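Local atomic coordinates of precorrin-8x Methyl Mutase (Thermus thermophilus, PDB entry 1V9C), a protein that probably catalyses the methyl-group migration that turns precorrin-8X into hydrogenobyrinate, or the matching cobalt-precorrin step, in adenosylcobalamin biosynthesis. Residues R14-E19 with A41-K46; V33-H38 with A196-I201; R86-E91 with L203-G208. One frame throughout, in Å; residues are numbered along the deposited sequence.

Contact 1: residues R14-E19 with A41-K46; sequences RIVDQE and ADFEYK
Phe43 lays the far end of its ring against the last turn of helix 6-20, overlapping Glu19 and, less closely, Val16. The tightest approach is to backbone: Phe43 CE2 lies 3.5 Å from Glu19 O. Val16 O meets Phe43 CE2 at the ring edge, in the ring plane, at 3.9 Å. Glu19 adds its side chain on the CZ side. Glu19 OE1 is 3.8 Å from Phe43 CZ, and Glu19 CB lies beside the same atom. The carboxylate and ring planes are 30° apart. Val16 contributes one methyl, CG1, at 4.1 Å from Phe43 CE2. With CG1 anti to the backbone N (chi1 173°), this branch is the one directed at the ring. Phe43 itself sits in the short connection between helix 30-40 and helix 45-48, within a type I beta turn from Asp42 to Tyr45. Asp42 caps the entry to the second helix: Asp42 OD1 accepts from Glu44 N at 2.8 Å, nearly along the C-O axis of the carboxylate. The other carboxylate oxygen, Asp42 OD2, forms a salt bridge with Lys187. The turn follows helix 30-40, whose Ile37 touches both Val16 and Phe43. Phe163 of the second subunit packs on Val16 and Phe43 as well, which places Val16 and the Phe43 ring at the subunit interface.

Contact 2: residues V33-H38 with A196-I201; sequences VRRMIH and ALHALI. With SO4 (sulfate ion), chain E; SO4 (sulfate ion), chain F.
Arg35, Ala196 and His198 carry most of the buried surface where helix 30-40 packs on helix 190-205. This is a helix-helix packing within the doubly wound alpha/beta fold. The axes of 33-38 and 196-201 approach to 8.5 Å, and their directions are 139° apart, nearer antiparallel than parallel. Arg35 reaches across with its aliphatic part first. Arg35 CD lies 3.9 Å from Ala199 CB, so a small alanine methyl bears the arginine stem. CG is anti to the backbone N (chi1 -169°) and the chain bends at chi2, which carries the guanidinium past Ala199 to His198. There CB of His198 stands over one face of the guanidinium, offset toward its rim. The edge of the group grips two sulfate ions, probably from the crystallisation liquor. NE and NH2 form a two-pronged grip on the chain E sulfate, with Arg35 NE to O3 at 2.8 Å and 169°. NH1 and NH2 hold the chain F sulfate through O3 and O1, the NH2 bond being more bent. With an alanine in place of Arg35, the two sulfates would probably lose the guanidinium that joins them, and a gap is likely beside Ala199 CB. Arg202 NH1 also bonds to sulfate, which suggests an anion-binding pocket, perhaps one for substrate carboxylates. On the other flank, Ala196 CB faces Met36 SD at 4.4 Å, an apolar contact. His198 is held at both ring nitrogens. His198 NE2 accepts from the backbone N of Asn81. His198 ND1 donates to O1 of the chain E sulfate at 3.0 Å in a somewhat bent bond, with that oxygen at the ring edge, in plane.

Contact 3: residues R86-E91 with L203-G208; sequences RLFGNE and LAADGG
Phe88 drives its ring end into the backbone of helix 190-205 between Ala204 and Ala205, and this is the close-packed part of the contact. Phe88 CZ lies 3.5 Å from Ala205 N. Ala205 CA meets the ring at its edge, in the ring plane, with Phe88 CZ 3.6 Å away. The Ala204 methyl comes to the same corner, with Ala204 CB 3.9 Å from Phe88 CE1. Small residues at both positions let the ring come right up to the main chain. A chi1 of -53° sets Phe88 CG opposite the carbonyl carbon and turns the ring across to this helix. Ile63 and Gln64 of helix 55-65 also touch Phe88, and Ile63 touches Ala204, so helix 55-65 also borders the ring.

The other side is looser. Leu87 is exposed and offers one methyl, CD2, which lies 3.7 Å from the CB of Ala205, itself an exposed residue. That pair is the whole of the Leu87 contribution. Asp206 points its CB away, and its carboxylate pairs instead with Arg202 in a salt bridge. Asn90 bonds through ND2 to Ala67 O and Ile63 O, which ties the segment after Phe88 to the end of helix 55-65.

Gly89 is the C-prime residue of one Schellman motif, in which the bond from Gly89 N to Arg86 O is weak. Gly207 is that of another, where Gly208 N bonds to Leu203 O at 2.6 Å. The contact is thus a meeting of two helix C-termini, each closed by a Schellman motif.

Contacts 1 and 2 lie on the same side of the chain's centre, their own centres about 12 Å apart. Helix 30-40 connects them: Asp17 OD2 forms a salt bridge with Arg34 NE at 3.0 Å, and Val16 CG1 packs on Ile37 CG2 at 3.8 Å. Contacts 2 and 3 share helix 190-205, with centres about 13 Å apart. Ile201 CG2 meets Leu87 CD2 at 4.0 Å where they join. Contacts 1 and 3 do not touch; their nearest atoms are about 12 Å apart. Arg35 and His198 of contact 2 bind the sulfates, with contacts 1 and 3, whose centres are about 24 Å apart, on the two flanks.

Contact 1: residues R14-E19 with A41-K46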
loop_
_atom_site.group_PDB
_atom_site.type_symbol
_atom_site.label_atom_id
_atom_site.label_comp_id
_atom_site.label_asym_id
_atom_site.label_seq_id
_atom_site.Cartn_x
_atom_site.Cartn_y
_atom_site.Cartn_z
ATOM N N ARG B 14 9.955 -9.678 -15.882
ATOM C CA ARG B 14 10.058 -10.809 -16.791
ATOM C C ARG B 14 9.214 -11.940 -16.247
ATOM O O ARG B 14 8.366 -12.491 -16.947
ATOM C CB ARG B 14 11.501 -11.307 -16.886
ATOM C CG ARG B 14 12.240 -10.879 -18.138
ATOM C CD ARG B 14 13.381 -11.847 -18.452
ATOM N NE ARG B 14 14.518 -11.728 -17.545
ATOM C CZ ARG B 14 15.194 -10.602 -17.329
ATOM N NH1 ARG B 14 14.846 -9.482 -17.949
ATOM N NH2 ARG B 14 16.234 -10.598 -16.512
ATOM N N ILE B 15 9.473 -12.277 -14.986
ATOM C CA ILE B 15 8.782 -13.357 -14.291
ATOM C C ILE B 15 7.264 -13.218 -14.336
ATOM O O ILE B 15 6.553 -14.204 -14.511
ATOM C CB ILE B 15 9.251 -13.443 -12.822
ATOM C CG1 ILE B 15 10.737 -13.820 -12.794
ATOM C CG2 ILE B 15 8.368 -14.422 -12.033
ATOM C CD1 ILE B 15 11.293 -14.097 -11.415
ATOM N N VAL B 16 6.763 -12.001 -14.183
ATOM C CA VAL B 16 5.327 -11.811 -14.236
ATOM C C VAL B 16 4.828 -12.048 -15.663
ATOM O O VAL B 16 3.754 -12.602 -15.863
ATOM C CB VAL B 16 4.910 -10.412 -13.834
ATOM C CG1 VAL B 16 3.418 -10.252 -14.089
ATOM C CG2 VAL B 16 5.236 -10.153 -12.375
ATOM N N ASP B 17 5.599 -11.617 -16.654
ATOM C CA ASP B 17 5.174 -11.820 -18.030
ATOM C C ASP B 17 5.127 -13.306 -18.366
ATOM O O ASP B 17 4.294 -13.728 -19.146
ATOM C CB ASP B 17 6.099 -11.099 -19.012
ATOM C CG ASP B 17 5.633 -9.692 -19.315
ATOM O OD1 ASP B 17 4.412 -9.442 -19.242
ATOM O OD2 ASP B 17 6.478 -8.838 -19.645
ATOM N N GLN B 18 6.013 -14.085 -17.750
ATOM C CA GLN B 18 6.089 -15.524 -17.981
ATOM C C GLN B 18 4.943 -16.327 -17.391
ATOM O O GLN B 18 4.561 -17.360 -17.930
ATOM C CB GLN B 18 7.369 -16.080 -17.396
ATOM C CG GLN B 18 8.585 -15.853 -18.222
ATOM C CD GLN B 18 9.813 -16.387 -17.529
ATOM O OE1 GLN B 18 9.710 -16.986 -16.450
ATOM N NE2 GLN B 18 10.987 -16.183 -18.135
ATOM N N GLU B 19 4.404 -15.850 -16.279
ATOM C CA GLU B 19 3.345 -16.568 -15.599
ATOM C C GLU B 19 1.974 -15.917 -15.707
ATOM O O GLU B 19 1.035 -16.316 -15.015
ATOM C CB GLU B 19 3.747 -16.729 -14.142
ATOM C CG GLU B 19 5.258 -16.813 -13.964
ATOM C CD GLU B 19 5.646 -17.088 -12.533
ATOM O OE1 GLU B 19 4.867 -16.702 -11.640
ATOM O OE2 GLU B 19 6.725 -17.679 -12.295
ATOM N N ALA B 41 1.918 -9.424 -6.392
ATOM C CA ALA B 41 2.159 -10.855 -6.552
ATOM C C ALA B 41 0.756 -11.474 -6.568
ATOM O O ALA B 41 0.557 -12.586 -6.113
ATOM C CB ALA B 41 2.969 -11.408 -5.376
ATOM N N ASP B 42 -0.226 -10.720 -7.050
ATOM C CA ASP B 42 -1.597 -11.224 -7.103
ATOM C C ASP B 42 -2.039 -11.239 -8.544
ATOM O O ASP B 42 -2.415 -10.202 -9.090
ATOM C CB ASP B 42 -2.557 -10.343 -6.314
ATOM C CG ASP B 42 -3.968 -10.919 -6.273
ATOM O OD1 ASP B 42 -4.363 -11.601 -7.238
ATOM O OD2 ASP B 42 -4.687 -10.686 -5.282
ATOM N N PHE B 43 -2.008 -12.425 -9.149
ATOM C CA PHE B 43 -2.369 -12.586 -10.548
ATOM C C PHE B 43 -3.832 -12.381 -10.924
ATOM O O PHE B 43 -4.147 -12.287 -12.110
ATOM C CB PHE B 43 -1.878 -13.949 -11.073
ATOM C CG PHE B 43 -0.415 -13.972 -11.371
ATOM C CD1 PHE B 43 0.506 -14.235 -10.373
ATOM C CD2 PHE B 43 0.048 -13.649 -12.632
ATOM C CE1 PHE B 43 1.857 -14.172 -10.633
ATOM C CE2 PHE B 43 1.410 -13.585 -12.896
ATOM C CZ PHE B 43 2.305 -13.846 -11.900
ATOM N N GLU B 44 -4.723 -12.295 -9.943
ATOM C CA GLU B 44 -6.121 -12.084 -10.272
ATOM C C GLU B 44 -6.374 -10.738 -10.928
ATOM O O GLU B 44 -7.405 -10.557 -11.573
ATOM C CB GLU B 44 -7.016 -12.226 -9.045
ATOM C CG GLU B 44 -8.502 -12.161 -9.404
ATOM C CD GLU B 44 -9.426 -12.531 -8.254
ATOM O OE1 GLU B 44 -10.646 -12.659 -8.494
ATOM O OE2 GLU B 44 -8.943 -12.694 -7.112
ATOM N N TYR B 45 -5.434 -9.800 -10.776
ATOM C CA TYR B 45 -5.563 -8.472 -11.365
ATOM C C TYR B 45 -5.561 -8.515 -12.899
ATOM O O TYR B 45 -5.940 -7.556 -13.561
ATOM C CB TYR B 45 -4.445 -7.539 -10.842
ATOM C CG TYR B 45 -4.716 -7.062 -9.438
ATOM C CD1 TYR B 45 -4.016 -7.580 -8.352
ATOM C CD2 TYR B 45 -5.776 -6.187 -9.182
ATOM C CE1 TYR B 45 -4.376 -7.253 -7.051
ATOM C CE2 TYR B 45 -6.148 -5.866 -7.897
ATOM C CZ TYR B 45 -5.449 -6.402 -6.829
ATOM O OH TYR B 45 -5.853 -6.105 -5.550
ATOM N N LYS B 46 -5.116 -9.628 -13.464
ATOM C CA LYS B 46 -5.115 -9.781 -14.921
ATOM C C LYS B 46 -6.574 -9.806 -15.390
ATOM O O LYS B 46 -6.911 -9.289 -16.450
ATOM C CB LYS B 46 -4.463 -11.105 -15.322
ATOM C CG LYS B 46 -4.231 -11.250 -16.815
ATOM C CD LYS B 46 -3.710 -12.640 -17.172
ATOM C CE LYS B 46 -4.803 -13.695 -17.139
ATOM N NZ LYS B 46 -4.246 -15.063 -17.371
#

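Contact 2: residues V33-H38 with A196-I201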
loop_
_atom_site.group_PDB
_atom_site.type_symbol
_atom_site.label_atom_id
_atom_site.label_comp_id
_atom_site.label_asym_id
_atom_site.label_seq_id
_atom_site.Cartn_x
_atom_site.Cartn_y
_atom_site.Cartn_z
ATOM N N VAL B 33 -1.075 -3.363 -16.117
ATOM C CA VAL B 33 -1.560 -4.534 -15.396
ATOM C C VAL B 33 -0.413 -5.351 -14.827
ATOM O O VAL B 33 -0.513 -5.880 -13.723
ATOM C CB VAL B 33 -2.438 -5.445 -16.299
ATOM C CG1 VAL B 33 -2.969 -6.611 -15.497
ATOM C CG2 VAL B 33 -3.621 -4.644 -16.875
ATOM N N ARG B 34 0.666 -5.437 -15.596
ATOM C CA ARG B 34 1.866 -6.159 -15.211
ATOM C C ARG B 34 2.406 -5.551 -13.919
ATOM O O ARG B 34 2.682 -6.260 -12.957
ATOM C CB ARG B 34 2.922 -6.033 -16.318
ATOM C CG ARG B 34 4.223 -6.767 -16.038
ATOM C CD ARG B 34 5.391 -6.148 -16.800
ATOM N NE ARG B 34 5.361 -6.376 -18.240
ATOM C CZ ARG B 34 5.698 -5.459 -19.145
ATOM N NH1 ARG B 34 6.079 -4.249 -18.755
ATOM N NH2 ARG B 34 5.680 -5.757 -20.440
ATOM N N ARG B 35 2.536 -4.224 -13.912
ATOM C CA ARG B 35 3.043 -3.497 -12.758
ATOM C C ARG B 35 2.171 -3.705 -11.521
ATOM O O ARG B 35 2.669 -3.879 -10.420
ATOM C CB ARG B 35 3.143 -2.009 -13.092
ATOM C CG ARG B 35 3.903 -1.235 -12.067
ATOM C CD ARG B 35 5.017 -0.475 -12.717
ATOM N NE ARG B 35 5.994 -0.017 -11.738
ATOM C CZ ARG B 35 7.160 0.529 -12.062
ATOM N NH1 ARG B 35 7.490 0.686 -13.337
ATOM N NH2 ARG B 35 7.999 0.906 -11.113
ATOM N N MET B 36 0.859 -3.718 -11.715
ATOM C CA MET B 36 -0.049 -3.914 -10.604
ATOM C C MET B 36 0.096 -5.319 -10.016
ATOM O O MET B 36 -0.027 -5.492 -8.804
ATOM C CB MET B 36 -1.488 -3.676 -11.064
ATOM C CG MET B 36 -1.703 -2.296 -11.629
ATOM S SD MET B 36 -3.246 -2.056 -12.515
ATOM C CE MET B 36 -4.429 -2.428 -11.253
ATOM N N ILE B 37 0.353 -6.309 -10.883
ATOM C CA ILE B 37 0.522 -7.708 -10.461
ATOM C C ILE B 37 1.890 -7.842 -9.775
ATOM O O ILE B 37 2.031 -8.505 -8.768
ATOM C CB ILE B 37 0.487 -8.684 -11.682
ATOM C CG1 ILE B 37 -0.900 -8.646 -12.340
ATOM C CG2 ILE B 37 0.856 -10.090 -11.228
ATOM C CD1 ILE B 37 -1.092 -9.628 -13.477
ATOM N N HIS B 38 2.893 -7.200 -10.356
ATOM C CA HIS B 38 4.224 -7.216 -9.791
ATOM C C HIS B 38 4.172 -6.668 -8.356
ATOM O O HIS B 38 4.736 -7.253 -7.439
ATOM C CB HIS B 38 5.147 -6.366 -10.643
ATOM C CG HIS B 38 6.539 -6.277 -10.106
ATOM N ND1 HIS B 38 7.009 -5.169 -9.436
ATOM C CD2 HIS B 38 7.556 -7.174 -10.116
ATOM C CE1 HIS B 38 8.255 -5.386 -9.056
ATOM N NE2 HIS B 38 8.611 -6.594 -9.455
ATOM N N ALA B 196 0.071 1.547 -10.777
ATOM C CA ALA B 196 -0.533 1.999 -12.026
ATOM C C ALA B 196 0.044 3.375 -12.425
ATOM O O ALA B 196 0.343 3.616 -13.595
ATOM C CB ALA B 196 -2.067 2.087 -11.873
ATOM N N LEU B 197 0.195 4.275 -11.455
ATOM C CA LEU B 197 0.767 5.589 -11.747
ATOM C C LEU B 197 2.224 5.413 -12.181
ATOM O O LEU B 197 2.636 5.974 -13.185
ATOM C CB LEU B 197 0.675 6.515 -10.520
ATOM C CG LEU B 197 -0.750 7.027 -10.255
ATOM C CD1 LEU B 197 -0.903 7.678 -8.889
ATOM C CD2 LEU B 197 -1.075 8.027 -11.352
ATOM N N HIS B 198 3.007 4.625 -11.441
ATOM C CA HIS B 198 4.387 4.424 -11.846
ATOM C C HIS B 198 4.448 3.863 -13.262
ATOM O O HIS B 198 5.301 4.251 -14.049
ATOM C CB HIS B 198 5.109 3.510 -10.861
ATOM C CG HIS B 198 5.545 4.209 -9.610
ATOM N ND1 HIS B 198 5.701 3.560 -8.404
ATOM C CD2 HIS B 198 5.852 5.508 -9.377
ATOM C CE1 HIS B 198 6.079 4.425 -7.482
ATOM N NE2 HIS B 198 6.175 5.616 -8.045
ATOM N N ALA B 199 3.515 2.981 -13.602
ATOM C CA ALA B 199 3.504 2.406 -14.940
ATOM C C ALA B 199 3.198 3.487 -15.962
ATOM O O ALA B 199 3.781 3.502 -17.038
ATOM C CB ALA B 199 2.473 1.294 -15.034
ATOM N N LEU B 200 2.287 4.393 -15.625
ATOM C CA LEU B 200 1.929 5.461 -16.550
ATOM C C LEU B 200 3.096 6.388 -16.789
ATOM O O LEU B 200 3.360 6.769 -17.925
ATOM C CB LEU B 200 0.719 6.246 -16.038
ATOM C CG LEU B 200 -0.568 5.415 -16.123
ATOM C CD1 LEU B 200 -1.758 6.188 -15.572
ATOM C CD2 LEU B 200 -0.786 5.011 -17.565
ATOM N N ILE B 201 3.803 6.740 -15.719
ATOM C CA ILE B 201 4.953 7.611 -15.838
ATOM C C ILE B 201 6.041 6.989 -16.708
ATOM O O ILE B 201 6.583 7.655 -17.591
ATOM C CB ILE B 201 5.548 7.942 -14.467
ATOM C CG1 ILE B 201 4.608 8.887 -13.713
ATOM C CG2 ILE B 201 6.928 8.562 -14.638
ATOM C CD1 ILE B 201 5.085 9.259 -12.309
HETATM S S SO4 E . 6.036 -0.082 -7.988
HETATM O O1 SO4 E . 5.522 0.896 -7.009
HETATM O O2 SO4 E . 7.340 0.350 -8.511
HETATM O O3 SO4 E . 5.090 -0.175 -9.107
HETATM O O4 SO4 E . 6.178 -1.395 -7.332
HETATM S S SO4 F . 10.573 2.387 -13.440
HETATM O O1 SO4 F . 9.626 2.908 -12.443
HETATM O O2 SO4 F . 11.309 3.503 -14.064
HETATM O O3 SO4 F . 9.832 1.636 -14.467
HETATM O O4 SO4 F . 11.527 1.480 -12.781
#

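Contact 3: residues R86-E91 with L203-G208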
loop_
_atom_site.group_PDB
_atom_site.type_symbol
_atom_site.label_atom_id
_atom_site.label_comp_id
_atom_site.label_asym_id
_atom_site.label_seq_id
_atom_site.Cartn_x
_atom_site.Cartn_y
_atom_site.Cartn_z
ATOM N N ARG B 86 9.593 13.577 -10.661
ATOM C CA ARG B 86 10.472 14.581 -11.251
ATOM C C ARG B 86 10.540 14.601 -12.775
ATOM O O ARG B 86 10.760 15.650 -13.364
ATOM C CB ARG B 86 11.893 14.423 -10.689
ATOM C CG ARG B 86 12.851 15.576 -11.037
ATOM C CD ARG B 86 14.293 15.202 -10.717
ATOM N NE ARG B 86 14.469 14.760 -9.338
ATOM C CZ ARG B 86 15.572 14.165 -8.888
ATOM N NH1 ARG B 86 16.586 13.955 -9.715
ATOM N NH2 ARG B 86 15.658 13.758 -7.627
ATOM N N LEU B 87 10.355 13.457 -13.422
ATOM C CA LEU B 87 10.425 13.412 -14.880
ATOM C C LEU B 87 9.565 14.481 -15.562
ATOM O O LEU B 87 10.060 15.241 -16.392
ATOM C CB LEU B 87 10.052 12.015 -15.389
ATOM C CG LEU B 87 11.189 10.978 -15.387
ATOM C CD1 LEU B 87 11.925 10.985 -14.050
ATOM C CD2 LEU B 87 10.618 9.599 -15.675
ATOM N N PHE B 88 8.281 14.536 -15.231
ATOM C CA PHE B 88 7.415 15.541 -15.829
ATOM C C PHE B 88 6.863 16.452 -14.737
ATOM O O PHE B 88 5.880 17.157 -14.951
ATOM C CB PHE B 88 6.253 14.894 -16.590
ATOM C CG PHE B 88 6.681 13.869 -17.609
ATOM C CD1 PHE B 88 6.916 12.546 -17.231
ATOM C CD2 PHE B 88 6.846 14.224 -18.947
ATOM C CE1 PHE B 88 7.308 11.586 -18.173
ATOM C CE2 PHE B 88 7.239 13.274 -19.901
ATOM C CZ PHE B 88 7.470 11.949 -19.509
ATOM N N GLY B 89 7.510 16.437 -13.571
ATOM C CA GLY B 89 7.078 17.257 -12.455
ATOM C C GLY B 89 5.574 17.242 -12.238
ATOM O O GLY B 89 4.898 18.240 -12.482
ATOM N N ASN B 90 5.037 16.113 -11.789
ATOM C CA ASN B 90 3.602 16.011 -11.543
ATOM C C ASN B 90 3.328 16.186 -10.052
ATOM O O ASN B 90 3.583 15.283 -9.248
ATOM C CB ASN B 90 3.066 14.659 -12.020
ATOM C CG ASN B 90 3.324 14.413 -13.486
ATOM O OD1 ASN B 90 4.380 13.913 -13.869
ATOM N ND2 ASN B 90 2.362 14.778 -14.323
ATOM N N GLU B 91 2.813 17.354 -9.684
ATOM C CA GLU B 91 2.521 17.646 -8.289
ATOM C C GLU B 91 1.517 16.668 -7.718
ATOM O O GLU B 91 0.551 16.314 -8.377
ATOM C CB GLU B 91 1.966 19.060 -8.133
ATOM C CG GLU B 91 1.556 19.389 -6.710
ATOM C CD GLU B 91 1.016 20.812 -6.557
ATOM O OE1 GLU B 91 0.759 21.235 -5.411
ATOM O OE2 GLU B 91 0.846 21.506 -7.578
ATOM N N LEU B 203 5.765 4.708 -19.029
ATOM C CA LEU B 203 5.321 4.622 -20.419
ATOM C C LEU B 203 5.465 5.992 -21.059
ATOM O O LEU B 203 5.861 6.109 -22.210
ATOM C CB LEU B 203 3.850 4.192 -20.501
ATOM C CG LEU B 203 3.486 2.712 -20.597
ATOM C CD1 LEU B 203 1.983 2.544 -20.395
ATOM C CD2 LEU B 203 3.912 2.170 -21.948
ATOM N N ALA B 204 5.133 7.025 -20.298
ATOM C CA ALA B 204 5.211 8.385 -20.786
ATOM C C ALA B 204 6.659 8.755 -21.046
ATOM O O ALA B 204 6.991 9.294 -22.099
ATOM C CB ALA B 204 4.605 9.317 -19.773
ATOM N N ALA B 205 7.520 8.465 -20.075
ATOM C CA ALA B 205 8.941 8.755 -20.196
ATOM C C ALA B 205 9.491 8.102 -21.466
ATOM O O ALA B 205 10.326 8.675 -22.165
ATOM C CB ALA B 205 9.678 8.232 -18.975
ATOM N N ASP B 206 9.007 6.902 -21.753
ATOM C CA ASP B 206 9.425 6.151 -22.930
ATOM C C ASP B 206 8.544 6.492 -24.137
ATOM O O ASP B 206 8.431 5.714 -25.089
ATOM C CB ASP B 206 9.365 4.647 -22.631
ATOM C CG ASP B 206 10.320 4.240 -21.512
ATOM O OD1 ASP B 206 11.052 5.124 -21.008
ATOM O OD2 ASP B 206 10.343 3.044 -21.137
ATOM N N GLY B 207 7.923 7.664 -24.077
ATOM C CA GLY B 207 7.067 8.118 -25.153
ATOM C C GLY B 207 6.063 7.107 -25.668
ATOM O O GLY B 207 5.907 6.953 -26.876
ATOM N N GLY B 208 5.390 6.410 -24.756
ATOM C CA GLY B 208 4.379 5.441 -25.146
ATOM C C GLY B 208 4.841 4.073 -25.609
ATOM O O GLY B 208 4.027 3.262 -26.044
#